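Local coordinates for protein phosphoribosyl-aminoimidazole carboxylase (Aspergillus clavatus, PDB 3K5I) that acts as an N5-carboxyaminoimidazole ribonucleotide synthetase of purine biosynthesis, an ATP-grasp enzyme that probably spends ATP to carboxylate 5-aminoimidazole ribonucleotide, at residues M275-L278 / S282-L285; K237-P242 / G296-E301; V97-L102 / T120-F125. All coordinates share one frame; numbering follows the deposited sequence.

Contact 1: M275-L278 / S282-L285. With ADP (adenosine-5'-diphosphate), chain G.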
loop_
_atom_site.group_PDB
_atom_site.type_symbol
_atom_site.label_atom_id
_atom_site.label_comp_id
_atom_site.label_asym_id
_atom_site.label_seq_id
_atom_site.Cartn_x
_atom_site.Cartn_y
_atom_site.Cartn_z
ATOM N N MET A 275 -6.116 -6.730 -25.702
ATOM C CA MET A 275 -6.018 -7.449 -26.976
ATOM C C MET A 275 -6.637 -8.815 -26.866
ATOM O O MET A 275 -6.858 -9.383 -25.801
ATOM C CB MET A 275 -4.569 -7.654 -27.391
ATOM C CG MET A 275 -3.900 -6.311 -27.543
ATOM S SD MET A 275 -2.120 -6.321 -27.375
ATOM C CE MET A 275 -1.854 -6.548 -25.599
ATOM N N PHE A 276 -6.999 -9.356 -28.010
ATOM C CA PHE A 276 -7.601 -10.668 -27.925
ATOM C C PHE A 276 -6.597 -11.595 -28.584
ATOM O O PHE A 276 -5.861 -11.149 -29.462
ATOM C CB PHE A 276 -8.863 -10.771 -28.774
ATOM C CG PHE A 276 -9.944 -9.769 -28.511
ATOM C CD1 PHE A 276 -10.272 -8.857 -29.495
ATOM C CD2 PHE A 276 -10.691 -9.777 -27.362
ATOM C CE1 PHE A 276 -11.302 -7.962 -29.319
ATOM C CE2 PHE A 276 -11.736 -8.845 -27.168
ATOM C CZ PHE A 276 -12.059 -7.948 -28.168
ATOM N N LEU A 277 -6.601 -12.866 -28.183
ATOM C CA LEU A 277 -5.684 -13.827 -28.766
ATOM C C LEU A 277 -6.547 -14.694 -29.624
ATOM O O LEU A 277 -7.544 -15.264 -29.158
ATOM C CB LEU A 277 -4.941 -14.691 -27.754
ATOM C CG LEU A 277 -3.766 -15.501 -28.364
ATOM C CD1 LEU A 277 -2.630 -14.913 -29.184
ATOM C CD2 LEU A 277 -3.149 -16.327 -27.267
ATOM N N LEU A 278 -6.148 -14.747 -30.888
ATOM C CA LEU A 278 -6.900 -15.550 -31.846
ATOM C C LEU A 278 -6.537 -17.025 -31.844
ATOM O O LEU A 278 -5.405 -17.407 -31.472
ATOM C CB LEU A 278 -6.956 -14.886 -33.216
ATOM C CG LEU A 278 -7.642 -13.582 -32.832
ATOM C CD1 LEU A 278 -7.787 -12.669 -34.065
ATOM C CD2 LEU A 278 -8.961 -14.003 -32.121
ATOM N N SER A 282 -2.851 -15.130 -33.822
ATOM C CA SER A 282 -2.552 -13.776 -34.265
ATOM C C SER A 282 -3.219 -12.833 -33.234
ATOM O O SER A 282 -4.033 -13.224 -32.392
ATOM C CB SER A 282 -3.146 -13.552 -35.640
ATOM O OG SER A 282 -4.539 -13.529 -35.446
ATOM N N ILE A 283 -2.878 -11.553 -33.292
ATOM C CA ILE A 283 -3.424 -10.616 -32.335
ATOM C C ILE A 283 -4.245 -9.446 -32.801
ATOM O O ILE A 283 -4.038 -8.816 -33.848
ATOM C CB ILE A 283 -2.434 -10.231 -31.208
ATOM C CG1 ILE A 283 -1.828 -11.507 -30.628
ATOM C CG2 ILE A 283 -3.144 -9.565 -30.050
ATOM C CD1 ILE A 283 -0.606 -11.268 -29.694
ATOM N N MET A 284 -5.205 -9.177 -31.933
ATOM C CA MET A 284 -6.133 -8.100 -32.175
ATOM C C MET A 284 -6.190 -7.193 -30.954
ATOM O O MET A 284 -6.049 -7.565 -29.781
ATOM C CB MET A 284 -7.490 -8.712 -32.469
ATOM C CG MET A 284 -8.431 -7.815 -33.194
ATOM S SD MET A 284 -9.134 -8.804 -34.561
ATOM C CE MET A 284 -10.795 -8.841 -34.104
ATOM N N LEU A 285 -6.377 -5.932 -31.284
ATOM C CA LEU A 285 -6.477 -4.973 -30.215
ATOM C C LEU A 285 -7.972 -5.015 -29.880
ATOM O O LEU A 285 -8.792 -5.300 -30.765
ATOM C CB LEU A 285 -6.031 -3.604 -30.737
ATOM C CG LEU A 285 -6.262 -2.566 -29.642
ATOM C CD1 LEU A 285 -5.052 -1.660 -29.354
ATOM C CD2 LEU A 285 -7.461 -1.805 -30.129
HETATM P PB ADP G . -15.557 -1.730 -21.825
HETATM O O1B ADP G . -16.805 -1.458 -21.077
HETATM O O2B ADP G . -15.166 -0.287 -22.058
HETATM O O3B ADP G . -14.167 -2.330 -21.437
HETATM P PA ADP G . -14.939 -3.572 -24.107
HETATM O O1A ADP G . -13.543 -3.719 -23.689
HETATM O O2A ADP G . -14.984 -3.321 -25.594
HETATM O O3A ADP G . -15.741 -2.493 -23.227
HETATM O "O5'" ADP G . -15.518 -5.048 -23.838
HETATM C "C5'" ADP G . -15.292 -5.740 -22.604
HETATM C "C4'" ADP G . -15.084 -7.208 -22.883
HETATM O "O4'" ADP G . -16.232 -7.734 -23.598
HETATM C "C3'" ADP G . -13.958 -7.627 -23.811
HETATM O "O3'" ADP G . -12.855 -7.917 -22.936
HETATM C "C2'" ADP G . -14.384 -8.980 -24.395
HETATM O "O2'" ADP G . -14.571 -9.981 -23.351
HETATM C "C1'" ADP G . -15.828 -8.587 -24.619
HETATM N N9 ADP G . -15.916 -8.111 -25.991
HETATM C C8 ADP G . -15.763 -6.805 -26.370
HETATM N N7 ADP G . -15.738 -6.693 -27.718
HETATM C C5 ADP G . -15.962 -7.989 -28.137
HETATM C C6 ADP G . -16.172 -8.493 -29.465
HETATM N N6 ADP G . -16.130 -8.035 -30.583
HETATM N N1 ADP G . -16.370 -9.841 -29.552
HETATM C C2 ADP G . -16.475 -10.684 -28.457
HETATM N N3 ADP G . -16.394 -10.199 -27.247
HETATM C C4 ADP G . -16.119 -8.890 -27.104
#
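Leu278 N donates to Ser282 O at 3.0 Å, with an N-H...O angle of 160°. Farther along, Met284 N reaches Phe276 O at 3.2 Å. The return bond from Phe276 N to Met284 O is less certain, because that oxygen sits too near Met275 in the model. These bonds zip up the antiparallel ATP-grasp hairpin of strands 269-278 and 283-289, the latter an outermost strand, within this chain, of the eight-stranded antiparallel sheet. On one face Ile283 spreads its two branches: CG2 lies 3.6 Å from Met275 CB, while CG1 meets Leu277 CD1; helix 248-263 covers this side. The other face turns toward the nucleotide. Phe276 points CG away from its carbonyl carbon (chi1 -56°), which presents the ring edge to ADP: ADP C2' lies in the ring plane, 3.8 Å from Phe276 CE2. At another part of that edge, Met284 CB approaches Phe276 CD1 at 4.1 Å, and Phe206 sets its ring nearly parallel to that of Phe276. The Met284 sulfur reaches Leu278 CD1, a methyl that also touches Ser282 OG, itself hydrogen-bonded to Asp280.

Contact 2: K237-P242 / G296-E301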
loop_
_atom_site.group_PDB
_atom_site.type_symbol
_atom_site.label_atom_id
_atom_site.label_comp_id
_atom_site.label_asym_id
_atom_site.label_seq_id
_atom_site.Cartn_x
_atom_site.Cartn_y
_atom_site.Cartn_z
ATOM N N LYS A 237 -12.856 -9.894 -14.643
ATOM C CA LYS A 237 -13.059 -10.718 -13.467
ATOM C C LYS A 237 -11.725 -11.101 -12.833
ATOM O O LYS A 237 -11.463 -10.802 -11.662
ATOM C CB LYS A 237 -13.915 -11.939 -13.834
ATOM C CG LYS A 237 -14.192 -12.868 -12.662
ATOM C CD LYS A 237 -15.022 -14.041 -13.182
ATOM C CE LYS A 237 -14.868 -15.345 -12.398
ATOM N NZ LYS A 237 -15.584 -16.437 -13.135
ATOM N N LEU A 238 -10.889 -11.746 -13.629
ATOM C CA LEU A 238 -9.586 -12.155 -13.112
ATOM C C LEU A 238 -8.475 -11.648 -13.992
ATOM O O LEU A 238 -8.685 -11.429 -15.202
ATOM C CB LEU A 238 -9.351 -13.661 -13.288
ATOM C CG LEU A 238 -10.376 -14.394 -12.441
ATOM C CD1 LEU A 238 -10.677 -15.829 -12.954
ATOM C CD2 LEU A 238 -9.652 -14.342 -11.101
ATOM N N VAL A 239 -7.308 -11.530 -13.355
ATOM C CA VAL A 239 -6.064 -11.166 -14.040
ATOM C C VAL A 239 -4.968 -12.147 -13.554
ATOM O O VAL A 239 -4.856 -12.302 -12.350
ATOM C CB VAL A 239 -5.669 -9.670 -13.914
ATOM C CG1 VAL A 239 -4.289 -9.428 -14.593
ATOM C CG2 VAL A 239 -6.742 -8.747 -14.564
ATOM N N TYR A 240 -4.203 -12.787 -14.449
ATOM C CA TYR A 240 -3.075 -13.706 -14.108
ATOM C C TYR A 240 -1.837 -13.018 -14.638
ATOM O O TYR A 240 -1.651 -12.721 -15.813
ATOM C CB TYR A 240 -3.172 -15.072 -14.775
ATOM C CG TYR A 240 -4.429 -15.800 -14.395
ATOM C CD1 TYR A 240 -5.661 -15.433 -14.935
ATOM C CD2 TYR A 240 -4.396 -16.800 -13.436
ATOM C CE1 TYR A 240 -6.819 -16.066 -14.567
ATOM C CE2 TYR A 240 -5.589 -17.441 -13.060
ATOM C CZ TYR A 240 -6.770 -17.101 -13.643
ATOM O OH TYR A 240 -7.872 -17.803 -13.200
ATOM N N ALA A 241 -0.926 -12.742 -13.728
ATOM C CA ALA A 241 0.232 -12.008 -14.176
ATOM C C ALA A 241 1.507 -12.720 -13.761
ATOM O O ALA A 241 1.701 -13.006 -12.598
ATOM C CB ALA A 241 0.071 -10.561 -13.571
ATOM N N PRO A 242 2.373 -13.052 -14.718
ATOM C CA PRO A 242 2.189 -12.747 -16.136
ATOM C C PRO A 242 1.211 -13.767 -16.715
ATOM O O PRO A 242 0.867 -14.700 -15.979
ATOM C CB PRO A 242 3.598 -12.977 -16.688
ATOM C CG PRO A 242 4.086 -14.135 -15.819
ATOM C CD PRO A 242 3.410 -14.072 -14.504
ATOM N N GLY A 296 -3.998 -3.545 -14.620
ATOM C CA GLY A 296 -2.737 -3.378 -13.917
ATOM C C GLY A 296 -2.783 -3.341 -12.394
ATOM O O GLY A 296 -1.757 -3.091 -11.712
ATOM N N HIS A 297 -3.921 -3.664 -11.801
ATOM C CA HIS A 297 -3.899 -3.628 -10.340
ATOM C C HIS A 297 -2.879 -4.504 -9.616
ATOM O O HIS A 297 -2.407 -4.129 -8.500
ATOM C CB HIS A 297 -5.314 -3.810 -9.738
ATOM C CG HIS A 297 -6.302 -2.810 -10.215
ATOM N ND1 HIS A 297 -5.909 -1.617 -10.774
ATOM C CD2 HIS A 297 -7.648 -2.745 -10.066
ATOM C CE1 HIS A 297 -6.984 -0.896 -11.042
ATOM N NE2 HIS A 297 -8.049 -1.558 -10.622
ATOM N N TYR A 298 -2.560 -5.630 -10.274
ATOM C CA TYR A 298 -1.607 -6.563 -9.700
ATOM C C TYR A 298 -0.238 -5.888 -9.501
ATOM O O TYR A 298 0.624 -6.363 -8.721
ATOM C CB TYR A 298 -1.426 -7.832 -10.555
ATOM C CG TYR A 298 -0.509 -7.517 -11.714
ATOM C CD1 TYR A 298 -1.077 -7.011 -12.887
ATOM C CD2 TYR A 298 0.880 -7.641 -11.628
ATOM C CE1 TYR A 298 -0.246 -6.671 -13.945
ATOM C CE2 TYR A 298 1.763 -7.307 -12.721
ATOM C CZ TYR A 298 1.161 -6.829 -13.894
ATOM O OH TYR A 298 1.811 -6.449 -15.088
ATOM N N THR A 299 -0.020 -4.747 -10.151
ATOM C CA THR A 299 1.315 -4.135 -10.007
ATOM C C THR A 299 1.709 -3.689 -8.601
ATOM O O THR A 299 2.925 -3.567 -8.238
ATOM C CB THR A 299 1.468 -3.052 -11.060
ATOM O OG1 THR A 299 0.385 -2.098 -10.925
ATOM C CG2 THR A 299 1.421 -3.750 -12.444
ATOM N N ILE A 300 0.667 -3.430 -7.807
ATOM C CA ILE A 300 0.869 -2.998 -6.426
ATOM C C ILE A 300 1.636 -3.986 -5.624
ATOM O O ILE A 300 2.662 -3.690 -5.044
ATOM C CB ILE A 300 -0.452 -2.810 -5.705
ATOM C CG1 ILE A 300 -1.123 -1.567 -6.301
ATOM C CG2 ILE A 300 -0.110 -2.403 -4.288
ATOM C CD1 ILE A 300 -2.512 -1.100 -5.704
ATOM N N GLU A 301 1.180 -5.222 -5.610
ATOM C CA GLU A 301 1.977 -6.161 -4.831
ATOM C C GLU A 301 2.921 -6.902 -5.758
ATOM O O GLU A 301 3.878 -7.573 -5.309
ATOM C CB GLU A 301 1.060 -7.220 -4.242
ATOM C CG GLU A 301 0.074 -6.632 -3.224
ATOM C CD GLU A 301 -1.159 -5.996 -3.866
ATOM O OE1 GLU A 301 -1.356 -6.104 -5.095
ATOM O OE2 GLU A 301 -1.913 -5.359 -3.078
#
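Tyr298 lays one face of its ring on the methyl of Ala241, a CH-pi contact between the turn leading into helix 299-302 and strand 235-241 of the eight-stranded antiparallel sheet of this ATP-grasp enzyme. From CB, the Tyr298 side chain enters the slot between the backbone N and the carbonyl carbon (chi1 79°), which swings CG toward the strand. With chi2 at -88° the ring stands broadside to Ala241, whose CB lies 3.5 Å from the ring centroid and 8° off the normal. The six ring carbons are therefore almost equally distant from that methyl: Tyr298 CG and CD2 lie at 3.6 Å from Ala241 CB, and CE1 and CZ at 3.9 Å. CD1 is also the atom nearest Val239, whose CG1 comes obliquely to 4.4 Å from it. At the tip, Tyr298 OH projects past the methyl, 4.7 Å from Ala241 CB. Val227 and Tyr224 of the adjoining strand 221-232 add to the setting of the ring, as does Ile327.

The opposite ring face is covered by the next residue, as Thr299 CG2 stands 3.4 Å above the plane, offset toward the rim. The ring is thus sandwiched between two methyl groups, one from the strand and one from its own turn. Farther along, Glu301 O is hydrogen-bonded to Arg328 NH2 of the second subunit, so this short helix also lies at the dimer interface. A type I turn from Gly296 to Thr299 fixes the tyrosine's backbone: Gly296 O accepts from Thr299 N at 2.9 Å.

Contact 3: V97-L102 / T120-F125. With ADP (adenosine-5'-diphosphate), chain G.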
loop_
_atom_site.group_PDB
_atom_site.type_symbol
_atom_site.label_atom_id
_atom_site.label_comp_id
_atom_site.label_asym_id
_atom_site.label_seq_id
_atom_site.Cartn_x
_atom_site.Cartn_y
_atom_site.Cartn_z
ATOM N N VAL A 97 -14.452 12.634 -19.600
ATOM C CA VAL A 97 -14.227 13.963 -19.061
ATOM C C VAL A 97 -14.442 15.051 -20.093
ATOM O O VAL A 97 -14.488 14.816 -21.279
ATOM C CB VAL A 97 -12.846 14.147 -18.375
ATOM C CG1 VAL A 97 -12.448 12.981 -17.528
ATOM C CG2 VAL A 97 -11.698 14.375 -19.365
ATOM N N ASP A 98 -14.563 16.283 -19.641
ATOM C CA ASP A 98 -14.847 17.321 -20.606
ATOM C C ASP A 98 -13.537 17.770 -21.198
ATOM O O ASP A 98 -12.862 18.620 -20.652
ATOM C CB ASP A 98 -15.704 18.408 -19.928
ATOM C CG ASP A 98 -15.988 19.575 -20.812
ATOM O OD1 ASP A 98 -15.449 19.473 -21.916
ATOM O OD2 ASP A 98 -16.712 20.531 -20.448
ATOM N N THR A 99 -13.184 17.218 -22.351
ATOM C CA THR A 99 -11.942 17.619 -22.993
ATOM C C THR A 99 -11.967 19.007 -23.625
ATOM O O THR A 99 -10.925 19.474 -24.078
ATOM C CB THR A 99 -11.521 16.542 -24.004
ATOM O OG1 THR A 99 -12.376 16.566 -25.165
ATOM C CG2 THR A 99 -11.770 15.238 -23.236
ATOM N N TYR A 100 -13.143 19.635 -23.656
ATOM C CA TYR A 100 -13.273 20.985 -24.231
ATOM C C TYR A 100 -12.838 22.006 -23.196
ATOM O O TYR A 100 -12.046 22.904 -23.492
ATOM C CB TYR A 100 -14.684 21.213 -24.747
ATOM C CG TYR A 100 -14.921 20.315 -25.939
ATOM C CD1 TYR A 100 -14.597 20.733 -27.232
ATOM C CD2 TYR A 100 -15.448 19.055 -25.768
ATOM C CE1 TYR A 100 -14.797 19.903 -28.310
ATOM C CE2 TYR A 100 -15.694 18.232 -26.833
ATOM C CZ TYR A 100 -15.327 18.632 -28.111
ATOM O OH TYR A 100 -15.671 17.853 -29.187
ATOM N N ALA A 101 -13.280 21.795 -21.963
ATOM C CA ALA A 101 -12.852 22.657 -20.873
ATOM C C ALA A 101 -11.336 22.484 -20.851
ATOM O O ALA A 101 -10.632 23.451 -20.621
ATOM C CB ALA A 101 -13.343 22.136 -19.512
ATOM N N LEU A 102 -10.817 21.267 -21.011
ATOM C CA LEU A 102 -9.354 21.024 -21.007
ATOM C C LEU A 102 -8.580 21.747 -22.126
ATOM O O LEU A 102 -7.483 22.272 -21.883
ATOM C CB LEU A 102 -8.973 19.544 -21.060
ATOM C CG LEU A 102 -9.170 18.518 -19.921
ATOM C CD1 LEU A 102 -8.811 17.059 -20.306
ATOM C CD2 LEU A 102 -8.483 18.892 -18.619
ATOM N N THR A 120 -10.116 11.779 -28.277
ATOM C CA THR A 120 -10.208 10.674 -29.222
ATOM C C THR A 120 -10.649 9.416 -28.481
ATOM O O THR A 120 -11.652 8.733 -28.779
ATOM C CB THR A 120 -8.873 10.373 -29.977
ATOM O OG1 THR A 120 -8.444 11.537 -30.689
ATOM C CG2 THR A 120 -9.040 9.259 -31.032
ATOM N N ILE A 121 -9.826 9.057 -27.515
ATOM C CA ILE A 121 -10.087 7.816 -26.844
ATOM C C ILE A 121 -11.470 7.613 -26.254
ATOM O O ILE A 121 -12.022 6.513 -26.271
ATOM C CB ILE A 121 -8.852 7.333 -25.966
ATOM C CG1 ILE A 121 -7.631 6.986 -26.833
ATOM C CG2 ILE A 121 -9.175 6.131 -25.048
ATOM C CD1 ILE A 121 -6.305 6.738 -26.091
ATOM N N GLN A 122 -12.032 8.680 -25.722
ATOM C CA GLN A 122 -13.339 8.593 -25.088
ATOM C C GLN A 122 -14.516 8.131 -25.961
ATOM O O GLN A 122 -15.576 7.711 -25.465
ATOM C CB GLN A 122 -13.589 9.888 -24.334
ATOM C CG GLN A 122 -13.913 10.997 -25.286
ATOM C CD GLN A 122 -14.209 12.241 -24.459
ATOM O OE1 GLN A 122 -14.783 13.171 -24.971
ATOM N NE2 GLN A 122 -13.827 12.255 -23.179
ATOM N N ASN A 123 -14.318 8.185 -27.275
ATOM C CA ASN A 123 -15.338 7.731 -28.201
ATOM C C ASN A 123 -14.650 6.530 -28.828
ATOM O O ASN A 123 -13.658 6.660 -29.555
ATOM C CB ASN A 123 -15.630 8.738 -29.281
ATOM C CG ASN A 123 -16.764 8.273 -30.150
ATOM O OD1 ASN A 123 -16.716 7.178 -30.721
ATOM N ND2 ASN A 123 -17.798 9.096 -30.247
ATOM N N LYS A 124 -15.200 5.372 -28.464
ATOM C CA LYS A 124 -14.717 4.060 -28.863
ATOM C C LYS A 124 -14.662 3.844 -30.347
ATOM O O LYS A 124 -13.715 3.217 -30.868
ATOM C CB LYS A 124 -15.493 2.957 -28.141
ATOM C CG LYS A 124 -14.832 2.507 -26.821
ATOM C CD LYS A 124 -15.681 1.519 -26.004
ATOM C CE LYS A 124 -15.044 0.124 -25.930
ATOM N NZ LYS A 124 -15.969 -0.795 -25.187
ATOM N N PHE A 125 -15.685 4.395 -30.987
ATOM C CA PHE A 125 -15.707 4.254 -32.427
ATOM C C PHE A 125 -14.582 5.127 -32.980
ATOM O O PHE A 125 -13.792 4.724 -33.830
ATOM C CB PHE A 125 -17.049 4.749 -32.942
ATOM C CG PHE A 125 -17.261 4.552 -34.429
ATOM C CD1 PHE A 125 -17.544 3.291 -34.954
ATOM C CD2 PHE A 125 -17.178 5.626 -35.310
ATOM C CE1 PHE A 125 -17.740 3.083 -36.323
ATOM C CE2 PHE A 125 -17.393 5.428 -36.706
ATOM C CZ PHE A 125 -17.694 4.159 -37.197
HETATM P PB ADP G . -15.557 -1.730 -21.825
HETATM O O1B ADP G . -16.805 -1.458 -21.077
HETATM O O2B ADP G . -15.166 -0.287 -22.058
HETATM O O3B ADP G . -14.167 -2.330 -21.437
HETATM P PA ADP G . -14.939 -3.572 -24.107
HETATM O O1A ADP G . -13.543 -3.719 -23.689
HETATM O O2A ADP G . -14.984 -3.321 -25.594
HETATM O O3A ADP G . -15.741 -2.493 -23.227
HETATM O "O5'" ADP G . -15.518 -5.048 -23.838
HETATM C "C5'" ADP G . -15.292 -5.740 -22.604
HETATM C "C4'" ADP G . -15.084 -7.208 -22.883
HETATM O "O4'" ADP G . -16.232 -7.734 -23.598
HETATM C "C3'" ADP G . -13.958 -7.627 -23.811
HETATM O "O3'" ADP G . -12.855 -7.917 -22.936
HETATM C "C2'" ADP G . -14.384 -8.980 -24.395
HETATM O "O2'" ADP G . -14.571 -9.981 -23.351
HETATM C "C1'" ADP G . -15.828 -8.587 -24.619
HETATM N N9 ADP G . -15.916 -8.111 -25.991
HETATM C C8 ADP G . -15.763 -6.805 -26.370
HETATM N N7 ADP G . -15.738 -6.693 -27.718
HETATM C C5 ADP G . -15.962 -7.989 -28.137
HETATM C C6 ADP G . -16.172 -8.493 -29.465
HETATM N N6 ADP G . -16.130 -8.035 -30.583
HETATM N N1 ADP G . -16.370 -9.841 -29.552
HETATM C C2 ADP G . -16.475 -10.684 -28.457
HETATM N N3 ADP G . -16.394 -10.199 -27.247
HETATM C C4 ADP G . -16.119 -8.890 -27.104
HETATM O O HOH W 1 -14.759 15.810 -24.479
#
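Val97 and Gln122 are the closest backbone pair, with CA atoms 8.1 Å apart, so the gap between the two segments is bridged by a side chain. Each loop leads into a helix through an N-cap: Asp98 caps helix 99-105 of the Rossmann-like preATP-grasp region, and Asn123 caps helix 124-132. Gln122 leaves its backbone with CG between the N and the carbonyl carbon (chi1 75°) and then runs extended, carrying its amide to the loop before helix 99-105. There NE2 donates to Val97 O at 3.3 Å in a nearly straight bond (178°), entering on a lone pair with the oxygen almost in the amide plane. Glu95 O also accepts from NE2, so two main-chain carbonyls fix the rotation of the amide. Thr99 approaches from the opposite direction, and its CG2 touches Gln122 NE2 at 3.6 Å. A water between the two segments donates to Gln122 OE1 at 2.7 Å and weakly to Val97 O, and lies 2.6 Å from Thr99 OG1, which accepts from Arg119 NE.

Asp98 OD1 is gripped by two amides reaching it from the same face of the carboxylate: Tyr100 N at 2.9 Å, nearly in line with its C-O bond, and Ala101 N from above the plane. OD2 forms a salt bridge with Arg77, which helps to orient the cap. In the second segment, Asn123 OD1 receives Asn126 N and, weakly, Phe125 N. Right after this cap, Lys124, its chain bent at chi3, reaches the nucleotide, where NZ donates to the alpha-phosphate oxygen ADP O2A at 2.7 Å and to the bridging oxygen ADP O3A at 2.6 Å.

Contacts 1 and 3 meet ADP at different parts: the 275-278/282-285 hairpin supplies Phe276 beside the ribose and adenine, whereas 120-125 brings Lys124 to the phosphates. Their centres are 25 Å apart and their nearest atoms about 8 Å, without touching. The strands of contact 1 also carry the magnesium ligands Glu274 and Glu287, and the Phe276 side chain is about 8 Å from that ion. Contact 2 reaches the same sheet as contact 1, with centres 19 Å apart, and encloses it along the chain; its Val239 side chain is about 10 Å from ADP. In contact 3, the Val97 side chain lies about 8 Å from 5-aminoimidazole ribonucleotide, without touching it.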